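Local coordinates for protein putative alcohol dehydrogenase (Sinorhizobium meliloti, PDB 4J6F) that probably works as an NAD(P)-dependent oxidoreductase of the medium-chain dehydrogenase/reductase family, possibly an alcohol dehydrogenase, at residues 93-101 with 149-157; 137-148 with 329-337. All coordinates share one frame; numbering follows the deposited sequence.

Contact 1 (93-101 with 149-157); sequences AVSTWRRHG and ADIDYMGHG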
ATOM      1  N   ALA A  93     -18.466 -11.572  10.098  1.00 33.75           N
ATOM      2  CA  ALA A  93     -19.171 -11.232  11.339  1.00 35.16           C
ATOM      3  C   ALA A  93     -19.849  -9.862  11.231  1.00 34.82           C
ATOM      4  O   ALA A  93     -19.422  -9.007  10.428  1.00 33.83           O
ATOM      5  CB  ALA A  93     -18.212 -11.266  12.523  1.00 35.55           C
ATOM      6  N   VAL A  94     -20.911  -9.652  12.011  1.00 35.67           N
ATOM      7  CA  VAL A  94     -21.556  -8.328  12.014  1.00 37.18           C
ATOM      8  C   VAL A  94     -20.838  -7.340  12.959  1.00 39.00           C
ATOM      9  O   VAL A  94     -20.551  -7.665  14.110  1.00 41.99           O
ATOM     10  CB  VAL A  94     -23.108  -8.363  12.189  1.00 33.18           C
ATOM     11  CG1 VAL A  94     -23.635  -9.779  12.091  1.00 32.31           C
ATOM     12  CG2 VAL A  94     -23.543  -7.698  13.481  1.00 32.73           C
ATOM     13  N   SER A  95     -20.546  -6.144  12.450  1.00 38.23           N
ATOM     14  CA  SER A  95     -19.761  -5.142  13.180  1.00 40.80           C
ATOM     15  C   SER A  95     -19.964  -3.778  12.525  1.00 37.33           C
ATOM     16  O   SER A  95     -20.080  -3.721  11.305  1.00 38.83           O
ATOM     17  CB  SER A  95     -18.271  -5.528  13.100  1.00 42.19           C
ATOM     18  OG  SER A  95     -17.486  -4.908  14.102  1.00 41.32           O
ATOM     19  N   THR A  96     -19.927  -2.698  13.291  1.00 34.96           N
ATOM     20  CA  THR A  96     -19.802  -1.359  12.729  1.00 35.96           C
ATOM     21  C   THR A  96     -18.370  -1.160  12.290  1.00 38.43           C
ATOM     22  O   THR A  96     -17.514  -1.974  12.584  1.00 39.03           O
ATOM     23  CB  THR A  96     -20.146  -0.236  13.714  1.00 36.04           C
ATOM     24  OG1 THR A  96     -19.671  -0.572  15.016  1.00 35.52           O
ATOM     25  CG2 THR A  96     -21.625  -0.009  13.757  1.00 39.08           C
ATOM     26  N   TRP A  97     -18.120  -0.099  11.545  1.00 40.45           N
ATOM     27  CA  TRP A  97     -16.794   0.144  11.024  1.00 43.23           C
ATOM     28  C   TRP A  97     -15.840   0.441  12.164  1.00 42.10           C
ATOM     29  O   TRP A  97     -14.631   0.173  12.065  1.00 42.42           O
ATOM     30  CB  TRP A  97     -16.821   1.287  10.018  1.00 46.19           C
ATOM     31  CG  TRP A  97     -17.142   2.585  10.629  1.00 45.80           C
ATOM     32  CD1 TRP A  97     -18.372   3.103  10.814  1.00 45.34           C
ATOM     33  CD2 TRP A  97     -16.209   3.539  11.149  1.00 47.70           C
ATOM     34  NE1 TRP A  97     -18.274   4.332  11.419  1.00 48.38           N
ATOM     35  CE2 TRP A  97     -16.953   4.622  11.636  1.00 46.60           C
ATOM     36  CE3 TRP A  97     -14.812   3.580  11.252  1.00 51.77           C
ATOM     37  CZ2 TRP A  97     -16.358   5.741  12.212  1.00 46.45           C
ATOM     38  CZ3 TRP A  97     -14.221   4.691  11.828  1.00 52.96           C
ATOM     39  CH2 TRP A  97     -14.996   5.760  12.295  1.00 48.99           C
ATOM     40  N   ARG A  98     -16.378   0.984  13.254  1.00 38.63           N
ATOM     41  CA  ARG A  98     -15.521   1.335  14.364  1.00 37.90           C
ATOM     42  C   ARG A  98     -15.237   0.101  15.192  1.00 40.50           C
ATOM     43  O   ARG A  98     -15.729  -0.030  16.312  1.00 46.25           O
ATOM     44  CB  ARG A  98     -16.104   2.470  15.193  1.00 35.22           C
ATOM     45  CG  ARG A  98     -15.021   3.395  15.701  1.00 33.84           C
ATOM     46  CD  ARG A  98     -15.595   4.745  16.062  1.00 36.55           C
ATOM     47  NE  ARG A  98     -14.544   5.723  16.323  1.00 37.55           N
ATOM     48  CZ  ARG A  98     -13.946   5.905  17.499  1.00 37.00           C
ATOM     49  NH1 ARG A  98     -12.995   6.827  17.615  1.00 36.54           N
ATOM     50  NH2 ARG A  98     -14.291   5.173  18.555  1.00 35.66           N
ATOM     51  N   ARG A  99     -14.427  -0.795  14.628  1.00 37.40           N
ATOM     52  CA  ARG A  99     -14.175  -2.109  15.222  1.00 36.28           C
ATOM     53  C   ARG A  99     -13.620  -2.062  16.652  1.00 41.91           C
ATOM     54  O   ARG A  99     -13.885  -2.962  17.432  1.00 42.92           O
ATOM     55  CB  ARG A  99     -13.245  -2.940  14.340  1.00 31.93           C
ATOM     56  CG  ARG A  99     -13.818  -3.346  12.991  1.00 30.52           C
ATOM     57  CD  ARG A  99     -12.705  -3.780  12.040  1.00 29.14           C
ATOM     58  NE  ARG A  99     -13.156  -4.554  10.879  1.00 28.78           N
ATOM     59  CZ  ARG A  99     -12.333  -5.110   9.982  1.00 28.96           C
ATOM     60  NH1 ARG A  99     -11.002  -4.969  10.091  1.00 26.68           N
ATOM     61  NH2 ARG A  99     -12.836  -5.798   8.960  1.00 28.74           N
ATOM     62  N   HIS A 100     -12.867  -1.019  17.001  1.00 46.88           N
ATOM     63  CA  HIS A 100     -12.157  -1.032  18.283  1.00 51.24           C
ATOM     64  C   HIS A 100     -12.587   0.031  19.296  1.00 58.96           C
ATOM     65  O   HIS A 100     -11.980   0.168  20.356  1.00 69.29           O
ATOM     66  CB  HIS A 100     -10.641  -1.023  18.052  1.00 50.57           C
ATOM     67  CG  HIS A 100     -10.156  -2.224  17.302  1.00 51.96           C
ATOM     68  ND1 HIS A 100      -9.968  -3.451  17.905  1.00 53.53           N
ATOM     69  CD2 HIS A 100      -9.865  -2.399  15.991  1.00 50.05           C
ATOM     70  CE1 HIS A 100      -9.570  -4.326  17.000  1.00 55.17           C
ATOM     71  NE2 HIS A 100      -9.500  -3.712  15.830  1.00 53.74           N
ATOM     72  N   GLY A 101     -13.653   0.756  18.984  1.00 54.94           N
ATOM     73  CA  GLY A 101     -14.249   1.695  19.925  1.00 52.93           C
ATOM     74  C   GLY A 101     -15.686   1.868  19.507  1.00 53.74           C
ATOM     75  O   GLY A 101     -16.024   2.818  18.789  1.00 54.81           O
ATOM     76  N   ALA A 149      -6.236   8.526  13.183  1.00 34.52           N
ATOM     77  CA  ALA A 149      -6.230   7.255  13.915  1.00 32.06           C
ATOM     78  C   ALA A 149      -7.473   7.013  14.794  1.00 33.88           C
ATOM     79  O   ALA A 149      -7.841   5.861  15.012  1.00 34.37           O
ATOM     80  CB  ALA A 149      -4.960   7.125  14.738  1.00 28.25           C
ATOM     81  N   ASP A 150      -8.109   8.079  15.287  1.00 34.08           N
ATOM     82  CA  ASP A 150      -9.194   7.941  16.272  1.00 35.14           C
ATOM     83  C   ASP A 150     -10.516   8.517  15.787  1.00 31.84           C
ATOM     84  O   ASP A 150     -11.432   8.700  16.585  1.00 32.37           O
ATOM     85  CB  ASP A 150      -8.823   8.603  17.607  1.00 41.84           C
ATOM     86  CG  ASP A 150      -7.607   7.966  18.275  1.00 54.20           C
ATOM     87  OD1 ASP A 150      -7.442   6.727  18.195  1.00 58.79           O
ATOM     88  OD2 ASP A 150      -6.812   8.710  18.899  1.00 58.07           O
ATOM     89  N   ILE A 151     -10.617   8.792  14.490  1.00 28.53           N
ATOM     90  CA  ILE A 151     -11.795   9.439  13.935  1.00 28.73           C
ATOM     91  C   ILE A 151     -13.088   8.678  14.201  1.00 33.40           C
ATOM     92  O   ILE A 151     -13.085   7.455  14.384  1.00 36.32           O
ATOM     93  CB  ILE A 151     -11.694   9.644  12.418  1.00 28.17           C
ATOM     94  CG1 ILE A 151     -11.321   8.331  11.731  1.00 28.55           C
ATOM     95  CG2 ILE A 151     -10.719  10.765  12.097  1.00 29.29           C
ATOM     96  CD1 ILE A 151     -11.459   8.368  10.228  1.00 30.32           C
ATOM     97  N   ASP A 152     -14.182   9.439  14.227  1.00 32.43           N
ATOM     98  CA  ASP A 152     -15.539   8.935  14.277  1.00 30.57           C
ATOM     99  C   ASP A 152     -16.351   9.886  13.388  1.00 29.88           C
ATOM    100  O   ASP A 152     -15.773  10.796  12.766  1.00 28.75           O
ATOM    101  CB  ASP A 152     -16.024   8.968  15.722  1.00 32.47           C
ATOM    102  CG  ASP A 152     -17.127   7.954  16.007  1.00 32.39           C
ATOM    103  OD1 ASP A 152     -17.799   7.485  15.051  1.00 31.02           O
ATOM    104  OD2 ASP A 152     -17.323   7.647  17.210  1.00 31.36           O
ATOM    105  N   TYR A 153     -17.668   9.691  13.297  1.00 29.71           N
ATOM    106  CA  TYR A 153     -18.508  10.661  12.570  1.00 29.46           C
ATOM    107  C   TYR A 153     -19.926  10.784  13.069  1.00 32.61           C
ATOM    108  O   TYR A 153     -20.477   9.860  13.666  1.00 36.08           O
ATOM    109  CB  TYR A 153     -18.528  10.392  11.061  1.00 27.66           C
ATOM    110  CG  TYR A 153     -19.293   9.169  10.618  1.00 27.63           C
ATOM    111  CD1 TYR A 153     -20.673   9.203  10.445  1.00 28.37           C
ATOM    112  CD2 TYR A 153     -18.634   7.971  10.339  1.00 28.01           C
ATOM    113  CE1 TYR A 153     -21.378   8.073  10.021  1.00 28.66           C
ATOM    114  CE2 TYR A 153     -19.329   6.837   9.919  1.00 27.50           C
ATOM    115  CZ  TYR A 153     -20.697   6.891   9.755  1.00 27.25           C
ATOM    116  OH  TYR A 153     -21.380   5.778   9.321  1.00 26.27           O
HETATM  117  N   MSE A 154     -20.512  11.939  12.791  1.00 34.07           N
HETATM  118  CA  MSE A 154     -21.908  12.221  13.113  1.00 34.59           C
HETATM  119  C   MSE A 154     -22.795  11.376  12.254  1.00 30.05           C
HETATM  120  O   MSE A 154     -22.669  11.367  11.035  1.00 28.39           O
HETATM  121  CB  MSE A 154     -22.153  13.701  12.882  1.00 37.75           C
HETATM  122  CG  MSE A 154     -20.915  14.392  13.414  1.00 45.64           C
HETATM  123 SE   MSE A 154     -21.360  16.079  14.291  1.00 53.42          SE
HETATM  124  CE  MSE A 154     -19.704  17.033  13.833  1.00 49.44           C
ATOM    125  N   GLY A 155     -23.715  10.674  12.901  1.00 29.51           N
ATOM    126  CA  GLY A 155     -24.512   9.655  12.255  1.00 31.63           C
ATOM    127  C   GLY A 155     -24.020   8.270  12.667  1.00 34.60           C
ATOM    128  O   GLY A 155     -24.701   7.266  12.428  1.00 36.22           O
ATOM    129  N   HIS A 156     -22.833   8.204  13.261  1.00 33.29           N
ATOM    130  CA  HIS A 156     -22.358   6.970  13.871  1.00 32.08           C
ATOM    131  C   HIS A 156     -22.083   7.083  15.371  1.00 31.18           C
ATOM    132  O   HIS A 156     -22.705   6.404  16.163  1.00 32.62           O
ATOM    133  CB  HIS A 156     -21.123   6.428  13.153  1.00 31.53           C
ATOM    134  CG  HIS A 156     -20.581   5.174  13.760  1.00 31.42           C
ATOM    135  ND1 HIS A 156     -19.599   5.179  14.721  1.00 32.58           N
ATOM    136  CD2 HIS A 156     -20.903   3.877  13.562  1.00 29.37           C
ATOM    137  CE1 HIS A 156     -19.331   3.942  15.083  1.00 31.64           C
ATOM    138  NE2 HIS A 156     -20.110   3.133  14.395  1.00 30.58           N
ATOM    139  N   GLY A 157     -21.170   7.959  15.762  1.00 30.16           N
ATOM    140  CA  GLY A 157     -20.852   8.134  17.183  1.00 32.14           C
ATOM    141  C   GLY A 157     -21.790   9.046  17.956  1.00 34.08           C
ATOM    142  O   GLY A 157     -21.676   9.176  19.170  1.00 35.27           O
TER
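Trp97, Arg98 and His156 carry most of the surface buried between 93-101 and 149-157. The indole enters between Tyr153 and His156. Its NE1 stands over the centre of the imidazole face, 3.4 Å from His156 CG, the ring planes meeting obliquely. Toward Tyr153 the five-membered ring is nearly parallel, at 10°, but slid apart with barely any overlap. The far rim of the indole ends in its own plane at the backbone, Trp97 CH2 lying 3.3 Å from Ile151 O. Trp97 CG sits between the backbone N and the carbonyl carbon (chi1 67°), which folds the indole back until Arg98 CB covers one of its faces.

Arg98 reaches out extended from CG to NE and grips Ile151 O side-on: NE donates at 3.0 Å (N-H...O 161°), and NH1 adds a longer bond to the same oxygen. NH1 also donates to Asp150 O at 2.6 Å, from above that carbonyl plane, and NH2 turns back to Gly101 O. The Asp152 carboxylate stacks on one guanidinium face; with OD2 3.5 Å from Arg98 NE and well out of plane, this salt bridge is purely electrostatic. A leucine in place of Arg98 would probably leave the carbonyls of Asp150 and Ile151 without these donors and Asp152 without its stacked positive charge.

His156 ND1 donates to the syn lone pair of Asp152 OD1 at 2.9 Å, which helps fix how the imidazole face meets Trp97 NE1, and its NE2 edge meets Thr96 CB at 3.4 Å. Thr103 bonds the other carboxylate oxygen. Within the GroES-like region, the loop following helix 75-82 is thus joined to strand 152-153 by an aromatic cluster beside a charged network, in which Asp152 probably helps balance the arginine's charge.

Contact 2 (137-148 with 329-337); sequences DFSIYNRDDDSL and SQGSRADFR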
ATOM      1  N   ASP A 137     -19.670  19.647   8.870  1.00 30.53           N
ATOM      2  CA  ASP A 137     -18.560  18.717   8.706  1.00 30.17           C
ATOM      3  C   ASP A 137     -18.860  17.531   9.615  1.00 31.05           C
ATOM      4  O   ASP A 137     -18.848  17.660  10.834  1.00 32.90           O
ATOM      5  CB  ASP A 137     -17.237  19.371   9.099  1.00 30.38           C
ATOM      6  CG  ASP A 137     -16.081  18.380   9.157  1.00 31.68           C
ATOM      7  OD1 ASP A 137     -16.279  17.170   8.887  1.00 31.61           O
ATOM      8  OD2 ASP A 137     -14.959  18.819   9.477  1.00 32.63           O
ATOM      9  N   PHE A 138     -19.131  16.376   9.025  1.00 30.32           N
ATOM     10  CA  PHE A 138     -19.569  15.219   9.799  1.00 30.79           C
ATOM     11  C   PHE A 138     -18.479  14.615  10.712  1.00 31.24           C
ATOM     12  O   PHE A 138     -18.784  13.766  11.554  1.00 32.60           O
ATOM     13  CB  PHE A 138     -20.219  14.154   8.877  1.00 30.62           C
ATOM     14  CG  PHE A 138     -19.235  13.297   8.108  1.00 31.88           C
ATOM     15  CD1 PHE A 138     -18.200  13.866   7.354  1.00 31.67           C
ATOM     16  CD2 PHE A 138     -19.353  11.911   8.120  1.00 33.74           C
ATOM     17  CE1 PHE A 138     -17.310  13.072   6.639  1.00 30.47           C
ATOM     18  CE2 PHE A 138     -18.460  11.104   7.402  1.00 33.95           C
ATOM     19  CZ  PHE A 138     -17.441  11.688   6.653  1.00 31.05           C
ATOM     20  N   SER A 139     -17.228  15.059  10.560  1.00 29.52           N
ATOM     21  CA  SER A 139     -16.090  14.424  11.247  1.00 29.69           C
ATOM     22  C   SER A 139     -16.059  14.646  12.742  1.00 31.63           C
ATOM     23  O   SER A 139     -16.272  15.764  13.203  1.00 34.67           O
ATOM     24  CB  SER A 139     -14.776  14.931  10.691  1.00 30.83           C
ATOM     25  OG  SER A 139     -14.735  14.772   9.295  1.00 33.60           O
ATOM     26  N   ILE A 140     -15.808  13.576  13.495  1.00 30.26           N
ATOM     27  CA  ILE A 140     -15.381  13.697  14.893  1.00 30.01           C
ATOM     28  C   ILE A 140     -13.915  13.298  14.876  1.00 30.78           C
ATOM     29  O   ILE A 140     -13.598  12.148  14.636  1.00 33.50           O
ATOM     30  CB  ILE A 140     -16.170  12.780  15.842  1.00 27.37           C
ATOM     31  CG1 ILE A 140     -17.665  12.993  15.662  1.00 29.30           C
ATOM     32  CG2 ILE A 140     -15.767  13.023  17.287  1.00 25.83           C
ATOM     33  CD1 ILE A 140     -18.492  11.826  16.166  1.00 31.14           C
ATOM     34  N   TYR A 141     -13.015  14.241  15.092  1.00 30.66           N
ATOM     35  CA  TYR A 141     -11.607  13.938  14.899  1.00 32.24           C
ATOM     36  C   TYR A 141     -11.031  13.221  16.088  1.00 35.14           C
ATOM     37  O   TYR A 141     -10.202  12.331  15.925  1.00 36.71           O
ATOM     38  CB  TYR A 141     -10.815  15.209  14.607  1.00 34.12           C
ATOM     39  CG  TYR A 141     -11.188  15.807  13.287  1.00 36.90           C
ATOM     40  CD1 TYR A 141     -10.614  15.342  12.109  1.00 36.81           C
ATOM     41  CD2 TYR A 141     -12.154  16.807  13.205  1.00 38.53           C
ATOM     42  CE1 TYR A 141     -10.968  15.883  10.885  1.00 38.27           C
ATOM     43  CE2 TYR A 141     -12.516  17.349  11.986  1.00 38.17           C
ATOM     44  CZ  TYR A 141     -11.919  16.885  10.833  1.00 39.12           C
ATOM     45  OH  TYR A 141     -12.275  17.423   9.623  1.00 41.59           O
ATOM     46  N   ASN A 142     -11.356  13.695  17.273  1.00 37.22           N
ATOM     47  CA  ASN A 142     -10.934  13.050  18.491  1.00 38.20           C
ATOM     48  C   ASN A 142      -9.460  13.261  18.768  1.00 41.12           C
ATOM     49  O   ASN A 142      -8.913  12.683  19.692  1.00 42.67           O
ATOM     50  CB  ASN A 142     -11.271  11.575  18.445  1.00 36.12           C
ATOM     51  CG  ASN A 142     -12.704  11.311  18.798  1.00 35.66           C
ATOM     52  OD1 ASN A 142     -13.239  11.905  19.719  1.00 35.88           O
ATOM     53  ND2 ASN A 142     -13.333  10.425  18.061  1.00 35.93           N
ATOM     54  N   ARG A 143      -8.828  14.112  17.972  1.00 40.18           N
ATOM     55  CA  ARG A 143      -7.441  14.495  18.214  1.00 40.78           C
ATOM     56  C   ARG A 143      -7.265  15.967  17.899  1.00 44.56           C
ATOM     57  O   ARG A 143      -8.095  16.556  17.210  1.00 43.52           O
ATOM     58  CB  ARG A 143      -6.486  13.674  17.359  1.00 37.95           C
ATOM     59  CG  ARG A 143      -6.643  12.181  17.503  1.00 38.93           C
ATOM     60  CD  ARG A 143      -5.556  11.474  16.729  1.00 41.73           C
ATOM     61  NE  ARG A 143      -4.256  11.816  17.284  1.00 45.39           N
ATOM     62  CZ  ARG A 143      -3.738  11.242  18.362  1.00 47.25           C
ATOM     63  NH1 ARG A 143      -2.557  11.628  18.809  1.00 46.60           N
ATOM     64  NH2 ARG A 143      -4.398  10.279  18.995  1.00 47.92           N
ATOM     65  N   ASP A 144      -6.194  16.563  18.415  1.00 47.61           N
ATOM     66  CA  ASP A 144      -5.875  17.934  18.071  1.00 50.45           C
ATOM     67  C   ASP A 144      -4.938  18.005  16.863  1.00 52.02           C
ATOM     68  O   ASP A 144      -4.998  18.958  16.087  1.00 52.25           O
ATOM     69  CB  ASP A 144      -5.309  18.677  19.277  1.00 56.65           C
ATOM     70  CG  ASP A 144      -6.356  18.912  20.370  1.00 64.01           C
ATOM     71  OD1 ASP A 144      -7.517  19.275  20.060  1.00 61.05           O
ATOM     72  OD2 ASP A 144      -6.005  18.746  21.557  1.00 69.03           O
ATOM     73  N   ASP A 145      -4.087  16.993  16.692  1.00 52.64           N
ATOM     74  CA  ASP A 145      -3.214  16.941  15.515  1.00 50.73           C
ATOM     75  C   ASP A 145      -4.002  16.497  14.271  1.00 48.74           C
ATOM     76  O   ASP A 145      -5.233  16.374  14.325  1.00 48.13           O
ATOM     77  CB  ASP A 145      -1.982  16.061  15.764  1.00 48.04           C
ATOM     78  CG  ASP A 145      -2.340  14.646  16.188  1.00 50.84           C
ATOM     79  OD1 ASP A 145      -3.388  14.109  15.772  1.00 54.96           O
ATOM     80  OD2 ASP A 145      -1.554  14.049  16.941  1.00 50.35           O
ATOM     81  N   ASP A 146      -3.296  16.264  13.165  1.00 46.29           N
ATOM     82  CA  ASP A 146      -3.929  15.912  11.890  1.00 45.29           C
ATOM     83  C   ASP A 146      -3.943  14.400  11.633  1.00 43.84           C
ATOM     84  O   ASP A 146      -4.022  13.951  10.481  1.00 43.72           O
ATOM     85  CB  ASP A 146      -3.254  16.660  10.727  1.00 47.77           C
ATOM     86  CG  ASP A 146      -1.792  16.265  10.533  1.00 55.12           C
ATOM     87  OD1 ASP A 146      -1.256  15.431  11.297  1.00 58.25           O
ATOM     88  OD2 ASP A 146      -1.168  16.795   9.598  1.00 62.27           O
ATOM     89  N   SER A 147      -3.846  13.626  12.712  1.00 42.61           N
ATOM     90  CA  SER A 147      -3.931  12.171  12.647  1.00 38.51           C
ATOM     91  C   SER A 147      -5.387  11.737  12.442  1.00 36.24           C
ATOM     92  O   SER A 147      -6.313  12.404  12.916  1.00 36.48           O
ATOM     93  CB  SER A 147      -3.360  11.553  13.919  1.00 36.75           C
ATOM     94  OG  SER A 147      -3.470  10.146  13.875  1.00 36.98           O
ATOM     95  N   LEU A 148      -5.584  10.639  11.720  1.00 33.19           N
ATOM     96  CA  LEU A 148      -6.924  10.112  11.483  1.00 33.02           C
ATOM     97  C   LEU A 148      -7.119   8.786  12.223  1.00 34.59           C
ATOM     98  O   LEU A 148      -8.052   8.027  11.946  1.00 35.84           O
ATOM     99  CB  LEU A 148      -7.207   9.982   9.976  1.00 31.73           C
ATOM    100  CG  LEU A 148      -7.075  11.245   9.093  1.00 32.90           C
ATOM    101  CD1 LEU A 148      -7.598  11.009   7.678  1.00 30.06           C
ATOM    102  CD2 LEU A 148      -7.753  12.472   9.708  1.00 33.98           C
ATOM    103  N   SER A 329     -10.023   6.343   5.081  1.00 36.54           N
ATOM    104  CA  SER A 329     -11.411   6.735   5.449  1.00 34.99           C
ATOM    105  C   SER A 329     -11.476   8.195   5.814  1.00 34.83           C
ATOM    106  O   SER A 329     -10.593   8.702   6.517  1.00 35.74           O
ATOM    107  CB  SER A 329     -11.953   5.983   6.662  1.00 34.66           C
ATOM    108  OG  SER A 329     -11.496   4.662   6.688  1.00 41.11           O
ATOM    109  N   GLN A 330     -12.518   8.865   5.345  1.00 32.90           N
ATOM    110  CA  GLN A 330     -12.806  10.251   5.672  1.00 31.09           C
ATOM    111  C   GLN A 330     -11.654  11.156   5.303  1.00 32.07           C
ATOM    112  O   GLN A 330     -11.070  10.986   4.255  1.00 36.05           O
ATOM    113  CB  GLN A 330     -13.180  10.379   7.141  1.00 30.10           C
ATOM    114  CG  GLN A 330     -14.346   9.491   7.525  1.00 31.10           C
ATOM    115  CD  GLN A 330     -14.790   9.671   8.954  1.00 35.75           C
ATOM    116  OE1 GLN A 330     -15.508   8.850   9.494  1.00 41.17           O
ATOM    117  NE2 GLN A 330     -14.370  10.749   9.568  1.00 36.77           N
ATOM    118  N   GLY A 331     -11.292  12.093   6.163  1.00 28.88           N
ATOM    119  CA  GLY A 331     -10.198  12.981   5.793  1.00 28.02           C
ATOM    120  C   GLY A 331      -9.802  13.917   6.905  1.00 29.02           C
ATOM    121  O   GLY A 331     -10.388  13.902   7.976  1.00 30.86           O
ATOM    122  N   SER A 332      -8.795  14.737   6.655  1.00 28.92           N
ATOM    123  CA  SER A 332      -8.286  15.628   7.683  1.00 29.87           C
ATOM    124  C   SER A 332      -8.969  16.991   7.599  1.00 32.08           C
ATOM    125  O   SER A 332      -9.610  17.315   6.602  1.00 32.54           O
ATOM    126  CB  SER A 332      -6.791  15.798   7.496  1.00 28.45           C
ATOM    127  OG  SER A 332      -6.558  16.665   6.405  1.00 28.36           O
ATOM    128  N   ARG A 333      -8.810  17.795   8.647  1.00 33.09           N
ATOM    129  CA  ARG A 333      -9.298  19.176   8.638  1.00 30.64           C
ATOM    130  C   ARG A 333      -8.844  19.968   7.416  1.00 30.77           C
ATOM    131  O   ARG A 333      -9.631  20.712   6.843  1.00 31.65           O
ATOM    132  CB  ARG A 333      -8.884  19.910   9.911  1.00 28.02           C
ATOM    133  CG  ARG A 333      -9.524  19.356  11.163  1.00 27.26           C
ATOM    134  CD  ARG A 333      -9.067  20.142  12.373  1.00 29.25           C
ATOM    135  NE  ARG A 333      -8.531  19.221  13.359  1.00 31.18           N
ATOM    136  CZ  ARG A 333      -9.157  18.870  14.469  1.00 32.12           C
ATOM    137  NH1 ARG A 333      -8.588  18.008  15.293  1.00 32.00           N
ATOM    138  NH2 ARG A 333     -10.335  19.400  14.759  1.00 33.22           N
ATOM    139  N   ALA A 334      -7.584  19.809   7.021  1.00 31.95           N
ATOM    140  CA  ALA A 334      -7.057  20.550   5.872  1.00 33.98           C
ATOM    141  C   ALA A 334      -7.774  20.099   4.623  1.00 37.93           C
ATOM    142  O   ALA A 334      -8.110  20.919   3.772  1.00 43.23           O
ATOM    143  CB  ALA A 334      -5.556  20.356   5.724  1.00 31.85           C
ATOM    144  N   ASP A 335      -8.019  18.792   4.530  1.00 36.79           N
ATOM    145  CA  ASP A 335      -8.774  18.235   3.422  1.00 37.66           C
ATOM    146  C   ASP A 335     -10.151  18.885   3.364  1.00 40.57           C
ATOM    147  O   ASP A 335     -10.585  19.317   2.300  1.00 47.28           O
ATOM    148  CB  ASP A 335      -8.862  16.710   3.529  1.00 37.05           C
ATOM    149  CG  ASP A 335      -7.491  16.039   3.459  1.00 41.18           C
ATOM    150  OD1 ASP A 335      -6.626  16.539   2.710  1.00 46.08           O
ATOM    151  OD2 ASP A 335      -7.260  15.023   4.155  1.00 40.54           O
ATOM    152  N   PHE A 336     -10.812  19.004   4.512  1.00 37.55           N
ATOM    153  CA  PHE A 336     -12.130  19.623   4.552  1.00 34.48           C
ATOM    154  C   PHE A 336     -12.104  21.089   4.117  1.00 37.18           C
ATOM    155  O   PHE A 336     -13.007  21.548   3.411  1.00 39.77           O
ATOM    156  CB  PHE A 336     -12.771  19.500   5.929  1.00 31.49           C
ATOM    157  CG  PHE A 336     -14.197  19.976   5.960  1.00 31.64           C
ATOM    158  CD1 PHE A 336     -15.235  19.132   5.569  1.00 30.46           C
ATOM    159  CD2 PHE A 336     -14.508  21.276   6.347  1.00 31.93           C
ATOM    160  CE1 PHE A 336     -16.549  19.566   5.582  1.00 29.76           C
ATOM    161  CE2 PHE A 336     -15.823  21.715   6.360  1.00 31.64           C
ATOM    162  CZ  PHE A 336     -16.843  20.863   5.972  1.00 30.57           C
ATOM    163  N   ARG A 337     -11.082  21.827   4.539  1.00 36.72           N
ATOM    164  CA  ARG A 337     -10.973  23.232   4.173  1.00 35.39           C
ATOM    165  C   ARG A 337     -10.871  23.367   2.659  1.00 35.82           C
ATOM    166  O   ARG A 337     -11.572  24.183   2.047  1.00 36.96           O
ATOM    167  CB  ARG A 337      -9.799  23.887   4.882  1.00 34.54           C
ATOM    168  CG  ARG A 337     -10.170  24.515   6.217  1.00 36.04           C
ATOM    169  CD  ARG A 337      -8.944  25.161   6.861  1.00 39.13           C
ATOM    170  NE  ARG A 337      -8.393  24.355   7.957  1.00 41.02           N
ATOM    171  CZ  ARG A 337      -7.212  23.737   7.938  1.00 41.25           C
ATOM    172  NH1 ARG A 337      -6.419  23.824   6.875  1.00 45.67           N
ATOM    173  NH2 ARG A 337      -6.814  23.035   8.992  1.00 38.03           N
TER
HETATM  174  O   HOH W   1     -12.706  12.932   8.757  1.00 35.49           O
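Gln330 and Gly331 meet the end of strand 133-140 partly through water. Extended beyond CG, the Gln330 side chain brushes Phe138 CZ with its CG at 3.9 Å, and its NE2 donates to water 1 at 2.9 Å. That water donates to Ser139 OG and to Gly331 O, bridging the segments. Gly331 O also lies 3.5 Å from Leu148 CD2.

Ser332 is the N-cap of helix 333-344 and forms a capping box with Asp335: its OG accepts from Asp335 N, and Asp335 OD2 accepts from Ser332 N. Arg197 of helix 189-201 also pairs with that carboxylate.

Arg333 buries the most surface. Its CG lies over the Tyr141 ring, 3.7 Å from the centroid, opposite the face that Ser139 CB covers. A bend at chi3 (-126°) lays the guanidinium on the same ring, planes 28° apart, with CZ 4.2 Å from the centroid: an off-centre cation-pi stack. Arg143 O and Asp145 O lie at the guanidinium edge.

Phe336 receives Asp137 CB over its face at 3.7 Å from the centroid. The Asp137 carboxylate stacks nearly parallel to the ring, at 10°. Its OD1 accepts from Ser139 N in an Asx turn and from Ser139 OG, while OD2 accepts from Tyr141 OH and also bonds a glycerol, probably from the crystallisation liquor. Helix 333-344, which follows the outermost strand (324-327) of a probably Rossmann-type parallel sheet, thus meets strand 133-140 of the mixed sheet mainly through stacking, CH-pi packing and a bridging water, while Asp137 ties together the end of its own strand.

Both contacts are largely buried and share one sheet: strands 133-140 and 152-153 pair antiparallel, with Asp152 N 2.8 Å from Ile140 O and Met154 N 2.8 Å from Phe138 O, each a probable hydrogen bond. Their centres stand about 15 Å apart. Contact 1 joins two parts of the GroES-like region by direct arginine-to-carbonyl bonds and an aromatic cluster. Contact 2 connects segments 181 residues apart, bringing a later helix start against segment 137-148, and relies more on water and cation-pi stacking. Several of its acidic loop residues are exposed, whereas none touching in contact 1 is. Both also reach the second subunit.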